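Local coordinates for PbSGBP-B lipoprotein (Prevotella bryantii B14, PDB 6D2Y), which probably binds polysaccharide at the bacterial surface as a glycan-binding lipoprotein of a polysaccharide utilization locus, and carries a magnesium ion, at residues V266-N271 with V443-I448; A323-G328 with Y374-S379; G272-E277 with F427-A432. All blocks are in the same frame, centred on the assembly; numbering follows the deposited sequence.

Interaction 1 of 3, residues V266-N271 with V443-I448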
# COMPACT_ATOMS: atom_id res chain seq x y z
N VAL A 266 -5.20 28.21 -12.60
CA VAL A 266 -4.98 28.68 -11.24
C VAL A 266 -3.55 28.34 -10.85
O VAL A 266 -3.19 27.16 -10.72
CB VAL A 266 -5.99 28.06 -10.26
CG1 VAL A 266 -5.89 28.74 -8.90
CG2 VAL A 266 -7.39 28.18 -10.81
N THR A 267 -2.73 29.36 -10.65
CA THR A 267 -1.29 29.17 -10.46
C THR A 267 -0.97 28.81 -9.02
O THR A 267 -1.48 29.43 -8.08
CB THR A 267 -0.53 30.43 -10.88
OG1 THR A 267 -0.70 30.64 -12.28
CG2 THR A 267 0.95 30.29 -10.56
N MSE A 268 -0.06 27.85 -8.86
CA MSE A 268 0.42 27.42 -7.56
C MSE A 268 1.86 27.84 -7.54
O MSE A 268 2.61 27.47 -8.48
CB MSE A 268 0.31 25.90 -7.44
CG MSE A 268 1.42 25.35 -6.56
SE MSE A 268 0.94 25.57 -4.67
CE MSE A 268 0.28 23.74 -4.34
N ALA A 269 2.28 28.59 -6.53
CA ALA A 269 3.65 29.08 -6.47
C ALA A 269 4.62 27.93 -6.20
O ALA A 269 4.27 26.91 -5.60
CB ALA A 269 3.79 30.15 -5.38
N ALA A 270 5.86 28.12 -6.66
CA ALA A 270 6.88 27.09 -6.48
C ALA A 270 7.23 26.87 -5.01
O ALA A 270 7.54 25.75 -4.61
CB ALA A 270 8.14 27.46 -7.27
N ASN A 271 7.17 27.93 -4.20
CA ASN A 271 7.45 27.81 -2.78
C ASN A 271 6.24 27.32 -1.98
O ASN A 271 6.30 27.30 -0.74
CB ASN A 271 7.93 29.15 -2.22
CG ASN A 271 6.83 30.20 -2.16
OD1 ASN A 271 5.85 30.13 -2.91
ND2 ASN A 271 6.98 31.16 -1.26
N VAL A 443 8.21 23.34 -8.62
CA VAL A 443 8.16 24.13 -9.84
C VAL A 443 6.77 24.74 -9.95
O VAL A 443 5.77 24.12 -9.56
CB VAL A 443 8.51 23.30 -11.09
CG1 VAL A 443 9.83 22.56 -10.88
CG2 VAL A 443 7.40 22.31 -11.42
N GLU A 444 6.70 25.97 -10.46
CA GLU A 444 5.42 26.65 -10.60
C GLU A 444 4.52 25.87 -11.55
O GLU A 444 4.96 25.38 -12.59
CB GLU A 444 5.64 28.07 -11.12
CG GLU A 444 4.38 28.92 -11.17
CD GLU A 444 4.62 30.28 -11.81
OE1 GLU A 444 5.42 30.35 -12.76
OE2 GLU A 444 4.01 31.26 -11.35
N CYS A 445 3.25 25.74 -11.17
CA CYS A 445 2.34 24.88 -11.90
C CYS A 445 0.92 25.43 -11.79
O CYS A 445 0.67 26.42 -11.10
CB CYS A 445 2.41 23.44 -11.38
SG CYS A 445 2.32 23.29 -9.58
N THR A 446 0.01 24.77 -12.50
CA THR A 446 -1.43 25.02 -12.39
C THR A 446 -2.08 23.65 -12.21
O THR A 446 -2.62 23.08 -13.16
CB THR A 446 -1.97 25.74 -13.63
OG1 THR A 446 -1.65 24.98 -14.80
CG2 THR A 446 -1.37 27.13 -13.75
N PRO A 447 -2.04 23.10 -11.00
CA PRO A 447 -2.45 21.71 -10.81
C PRO A 447 -3.95 21.55 -10.69
O PRO A 447 -4.66 22.41 -10.17
CB PRO A 447 -1.75 21.33 -9.49
CG PRO A 447 -1.72 22.61 -8.73
CD PRO A 447 -1.58 23.72 -9.74
N ILE A 448 -4.43 20.42 -11.21
CA ILE A 448 -5.81 19.99 -11.06
C ILE A 448 -5.78 18.60 -10.45
O ILE A 448 -5.24 17.66 -11.05
CB ILE A 448 -6.57 19.98 -12.40
CG1 ILE A 448 -6.84 21.41 -12.87
CG2 ILE A 448 -7.87 19.19 -12.26
CD1 ILE A 448 -7.85 21.50 -14.00

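Interaction 2 of 3, residues A323-G328 with Y374-S379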
# COMPACT_ATOMS: atom_id res chain seq x y z
N ALA A 323 -2.30 19.39 -16.56
CA ALA A 323 -2.44 20.12 -15.30
C ALA A 323 -1.62 19.43 -14.22
O ALA A 323 -2.13 19.03 -13.17
CB ALA A 323 -3.91 20.24 -14.91
N GLY A 324 -0.32 19.29 -14.47
CA GLY A 324 0.54 18.56 -13.56
C GLY A 324 0.67 19.24 -12.21
O GLY A 324 0.53 20.45 -12.07
N TRP A 325 0.94 18.42 -11.20
CA TRP A 325 1.11 18.86 -9.81
C TRP A 325 2.58 18.73 -9.46
O TRP A 325 3.09 17.62 -9.28
CB TRP A 325 0.24 18.03 -8.88
CG TRP A 325 0.44 18.31 -7.42
CD1 TRP A 325 0.76 19.51 -6.85
CD2 TRP A 325 0.33 17.37 -6.35
NE1 TRP A 325 0.86 19.37 -5.49
CE2 TRP A 325 0.60 18.07 -5.15
CE3 TRP A 325 0.04 16.01 -6.28
CZ2 TRP A 325 0.58 17.45 -3.90
CZ3 TRP A 325 0.02 15.40 -5.04
CH2 TRP A 325 0.29 16.12 -3.87
N GLY A 326 3.27 19.87 -9.37
CA GLY A 326 4.70 19.85 -9.16
C GLY A 326 5.19 20.68 -7.99
O GLY A 326 6.40 20.77 -7.75
N ALA A 327 4.27 21.29 -7.25
CA ALA A 327 4.67 22.08 -6.09
C ALA A 327 3.56 22.03 -5.06
O ALA A 327 2.40 21.74 -5.37
CB ALA A 327 4.99 23.53 -6.47
N GLY A 328 3.93 22.33 -3.82
CA GLY A 328 2.97 22.40 -2.75
C GLY A 328 2.58 21.04 -2.23
O GLY A 328 1.75 20.34 -2.80
N TYR A 374 1.77 14.29 1.57
CA TYR A 374 1.95 13.50 0.36
C TYR A 374 2.52 14.39 -0.74
O TYR A 374 1.97 15.46 -1.03
CB TYR A 374 0.62 12.89 -0.08
CG TYR A 374 0.68 12.05 -1.34
CD1 TYR A 374 1.55 10.98 -1.45
CD2 TYR A 374 -0.15 12.33 -2.42
CE1 TYR A 374 1.59 10.21 -2.60
CE2 TYR A 374 -0.12 11.56 -3.57
CZ TYR A 374 0.75 10.51 -3.66
OH TYR A 374 0.79 9.75 -4.81
N MSE A 375 3.61 13.95 -1.35
CA MSE A 375 4.28 14.76 -2.36
C MSE A 375 4.99 13.90 -3.40
O MSE A 375 6.22 13.83 -3.41
CB MSE A 375 5.30 15.71 -1.73
CG MSE A 375 6.18 15.08 -0.64
SE MSE A 375 6.84 16.33 0.70
CE MSE A 375 7.45 17.71 -0.52
N PRO A 376 4.23 13.25 -4.29
CA PRO A 376 4.87 12.41 -5.32
C PRO A 376 5.66 13.22 -6.34
O PRO A 376 6.43 12.62 -7.10
CB PRO A 376 3.69 11.69 -5.97
CG PRO A 376 2.54 12.61 -5.78
CD PRO A 376 2.77 13.29 -4.45
N TRP A 377 5.48 14.54 -6.39
CA TRP A 377 6.26 15.37 -7.29
C TRP A 377 7.70 15.56 -6.81
O TRP A 377 8.52 16.07 -7.57
CB TRP A 377 5.59 16.74 -7.46
CG TRP A 377 5.25 17.43 -6.17
CD1 TRP A 377 4.04 17.41 -5.53
CD2 TRP A 377 6.11 18.26 -5.39
NE1 TRP A 377 4.10 18.17 -4.39
CE2 TRP A 377 5.36 18.70 -4.28
CE3 TRP A 377 7.44 18.67 -5.51
CZ2 TRP A 377 5.90 19.53 -3.30
CZ3 TRP A 377 7.98 19.49 -4.54
CH2 TRP A 377 7.21 19.91 -3.44
N TYR A 378 8.01 15.15 -5.58
CA TYR A 378 9.36 15.24 -5.03
C TYR A 378 9.96 13.84 -5.02
O TYR A 378 9.64 13.02 -4.15
CB TYR A 378 9.33 15.85 -3.63
CG TYR A 378 10.69 16.27 -3.12
CD1 TYR A 378 11.23 15.70 -1.97
CD2 TYR A 378 11.43 17.23 -3.79
CE1 TYR A 378 12.47 16.09 -1.51
CE2 TYR A 378 12.67 17.62 -3.34
CZ TYR A 378 13.19 17.04 -2.19
OH TYR A 378 14.43 17.43 -1.74
N SER A 379 10.83 13.57 -5.99
CA SER A 379 11.44 12.25 -6.17
C SER A 379 12.95 12.41 -6.18
O SER A 379 13.50 13.00 -7.12
CB SER A 379 10.95 11.61 -7.47
OG SER A 379 11.84 11.89 -8.54

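Interaction 3 of 3, residues G272-E277 with F427-A432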
# COMPACT_ATOMS: atom_id res chain seq x y z
N GLY A 272 5.16 26.93 -2.65
CA GLY A 272 3.99 26.39 -1.96
C GLY A 272 3.31 27.37 -1.04
O GLY A 272 2.82 26.99 0.03
N LYS A 273 3.25 28.65 -1.44
CA LYS A 273 2.70 29.68 -0.58
C LYS A 273 1.23 29.42 -0.28
O LYS A 273 0.51 28.79 -1.06
CB LYS A 273 2.86 31.06 -1.23
CG LYS A 273 2.45 32.23 -0.36
CD LYS A 273 2.38 33.53 -1.16
CE LYS A 273 3.13 34.65 -0.46
NZ LYS A 273 3.40 35.80 -1.36
N TRP A 274 0.79 29.89 0.89
CA TRP A 274 -0.59 29.72 1.33
C TRP A 274 -1.56 30.26 0.28
O TRP A 274 -1.47 31.42 -0.14
CB TRP A 274 -0.81 30.43 2.67
CG TRP A 274 -2.16 30.18 3.30
CD1 TRP A 274 -3.39 30.42 2.75
CD2 TRP A 274 -2.41 29.66 4.62
NE1 TRP A 274 -4.38 30.08 3.63
CE2 TRP A 274 -3.81 29.61 4.79
CE3 TRP A 274 -1.59 29.24 5.66
CZ2 TRP A 274 -4.40 29.15 5.96
CZ3 TRP A 274 -2.18 28.78 6.83
CH2 TRP A 274 -3.57 28.74 6.97
N ASN A 275 -2.49 29.40 -0.14
CA ASN A 275 -3.52 29.76 -1.11
C ASN A 275 -4.71 28.84 -0.83
O ASN A 275 -4.62 27.63 -1.09
CB ASN A 275 -3.01 29.60 -2.54
CG ASN A 275 -3.95 30.21 -3.57
OD1 ASN A 275 -5.12 30.46 -3.30
ND2 ASN A 275 -3.43 30.43 -4.78
N ASP A 276 -5.80 29.40 -0.30
CA ASP A 276 -6.98 28.61 0.05
C ASP A 276 -7.68 28.00 -1.16
O ASP A 276 -8.63 27.22 -0.97
CB ASP A 276 -7.98 29.46 0.84
CG ASP A 276 -7.36 30.18 2.01
OD1 ASP A 276 -7.70 31.36 2.26
OD2 ASP A 276 -6.50 29.56 2.69
N GLU A 277 -7.25 28.32 -2.38
CA GLU A 277 -7.80 27.65 -3.55
C GLU A 277 -7.50 26.16 -3.55
O GLU A 277 -8.18 25.40 -4.24
CB GLU A 277 -7.25 28.28 -4.83
CG GLU A 277 -7.83 29.64 -5.17
CD GLU A 277 -9.22 29.55 -5.78
OE1 GLU A 277 -9.50 28.53 -6.45
OE2 GLU A 277 -10.02 30.49 -5.61
N PHE A 427 -4.92 20.15 2.32
CA PHE A 427 -4.37 21.46 1.99
C PHE A 427 -3.04 21.26 1.27
O PHE A 427 -2.11 20.67 1.82
CB PHE A 427 -4.18 22.30 3.25
CG PHE A 427 -4.07 23.78 2.99
CD1 PHE A 427 -4.18 24.29 1.71
CD2 PHE A 427 -3.86 24.67 4.04
CE1 PHE A 427 -4.08 25.65 1.47
CE2 PHE A 427 -3.75 26.02 3.80
CZ PHE A 427 -3.86 26.52 2.52
N LEU A 428 -2.96 21.76 0.04
CA LEU A 428 -1.72 21.78 -0.73
C LEU A 428 -0.94 23.03 -0.33
O LEU A 428 -1.23 24.13 -0.79
CB LEU A 428 -2.02 21.80 -2.23
CG LEU A 428 -2.16 20.50 -3.02
CD1 LEU A 428 -3.02 19.48 -2.29
CD2 LEU A 428 -2.75 20.83 -4.37
N ILE A 429 0.05 22.85 0.54
CA ILE A 429 0.78 24.00 1.07
C ILE A 429 2.11 23.51 1.64
O ILE A 429 2.20 22.42 2.21
CB ILE A 429 -0.06 24.74 2.14
CG1 ILE A 429 0.69 25.98 2.66
CG2 ILE A 429 -0.42 23.81 3.29
CD1 ILE A 429 -0.10 26.79 3.65
N LYS A 430 3.14 24.33 1.46
CA LYS A 430 4.42 24.15 2.12
C LYS A 430 4.45 25.07 3.34
O LYS A 430 4.46 26.29 3.20
CB LYS A 430 5.58 24.45 1.18
CG LYS A 430 6.94 24.45 1.86
CD LYS A 430 7.90 25.43 1.21
CE LYS A 430 9.31 25.25 1.74
NZ LYS A 430 10.34 25.42 0.69
N GLY A 431 4.45 24.47 4.53
CA GLY A 431 4.46 25.26 5.74
C GLY A 431 5.86 25.68 6.16
O GLY A 431 6.86 25.06 5.79
N ALA A 432 5.91 26.75 6.94
CA ALA A 432 7.19 27.29 7.40
C ALA A 432 6.98 27.86 8.80
O ALA A 432 6.48 28.98 8.96
CB ALA A 432 7.72 28.35 6.44
O HOH W 1 -1.37 26.97 -0.58

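Interaction 1 of 3, residues V266-N271 with V443-I448
Met268 and Cys445 pair as a single antiparallel bridge between two irregular loops. Met268 N donates to Cys445 O over 2.8 Å, nearly straight, while the return bond from Cys445 N to Met268 O is longer at 3.3 Å. The side chain of Met268, a selenomethionine, illustrates how so short a bridge is joined to the interior. Its CB rests 3.7 Å from Pro447 CD, and its CG meets Cys445 SG at 3.8 Å, the thiol having been swung between its own backbone N and carbonyl carbon (chi1 48°). Bends at chi2 and chi3 then carry SE away from 443-448, and CE ends between segments 323-328 and 427-432. Elsewhere the contact is more exposed: the extended chain of Glu444 passes obliquely by Thr267, whose CG2 lies 3.7 Å from Glu444 CG and 3.3 Å from Glu444 OE2. Beyond the bridge, Thr446 CA makes a CA-H...O contact of 3.2 Å with Val266 O. The pairing thus ties the loop that runs from strand 258-261 to strand 279-282 onto the loop leading into strand 449-458, with Leu385 of a further loop against Val443 and Cys445.

Interaction 2 of 3, residues A323-G328 with Y374-S379
Trp325 and Trp377 form the aromatic centre of this buried contact, an edge-to-face pair in which Trp377 presents its edge to the face of Trp325. The five-membered rings have centroids 4.5 Å apart and planes at 66°, and Trp377 CD1 sits 3.5 Å from Trp325 CE2. The indole of Trp377 gets there because chi1 of 52° places CG between its backbone N and carbonyl carbon.

Backbone against ring is the second kind of contact. Ala327 CA stands over the six-membered ring of Trp377, 4.0 Å from its centroid, in a CH-pi contact, and Gly326 O lies over the rim of the same face, 3.2 Å from Trp377 CE3. The other face of that indole is covered from within its own segment by Met375 CB and Tyr378 CB, which sandwich it against the 326-327 backbone. Tyr374 O approaches Trp325 CH2 obliquely, at 3.4 Å.

Apolar contacts gather at Trp325 CZ3, which meets Pro376 CD at 3.5 Å and Tyr374 CD2 at 4.0 Å. Pro376 CD in turn lies over the ring of Tyr374.

Polar bonds act inside the segments. Trp325 NE1 donates to Gly328 O at 3.0 Å, with the oxygen close to the indole plane, which helps to hold the ring's rotation, with a weak second bond to Ala327 O; Tyr378 N to Met375 O closes a type I turn.

Each segment lies in a connection between the sheet of strands 311-318 and 393-398 and that of 330-335 and 372-374, so the tryptophan pair joins two inter-sheet connections of the beta-sandwich domain.

Interaction 3 of 3, residues G272-E277 with F427-A432
Water 1 lies between the two segments, within bonding distance of Lys273 O at 2.7 Å and Leu428 O at 2.9 Å, and takes a weak bond from Asn275 N; it cannot serve every acceptor in reach at the same time. It sits between the end of strand 423-428, part of a sheet in this beta-sandwich domain, and the loop that precedes the neighbouring strand 279-282. A direct bond adds to it, Lys430 N to Gly272 O at 3.0 Å, lying in the carbonyl plane on a lone pair. Gly272 has no side chain, and Lys430 CB packs close over its CA; the bent lysine chain leads away from 272-277, and its NZ forms a salt bridge with Asp441.

Hydrophobic contact centres on Trp274. Phe427 stands almost upright on its indole, edge-to-face, with planes at 83° and Phe427 CE2 3.7 Å from Trp274 CE2, over the centre of the face. Ile429, its CG1 anti to the backbone N (chi1 -178°), extends CD1 to 3.5 Å from Trp274 CE3, while its CG2 branch lies over the rim of the Phe427 ring. Asn275 O lies at the edge of that ring, near its plane, 3.3 Å from Phe427 CE1. The carboxylate of Asp276 lies at the indole's edge, and His364 meets the same tryptophan.

Within 272-277 an Asx turn forms where Glu277 N donates to Asn275 OD1 over 3.2 Å, approaching from 45° above the amide plane.

Overall arrangement
The three contacts lie in one domain and on one side of the chain's centre: interaction 1 is about 10 Å, centre to centre, from each of the others, and interactions 2 and 3 are about 13 Å apart. Met268 links all three, its CE reaching 3.1 Å from Ala327 O and 3.7 Å from Leu428 CB. Val443 N to Gly326 O, at 3.3 Å, is a probable hydrogen bond between interactions 1 and 2. Along the sequence, interaction 2 is nested inside interaction 3, and both inside interaction 1. All lie away from the magnesium site, although 443-448 leads into the strand bearing its ligand Asp452. At interaction 3 a glycerol, probably from the crystallisation liquor, lies about 4 Å from the Trp274 side chain.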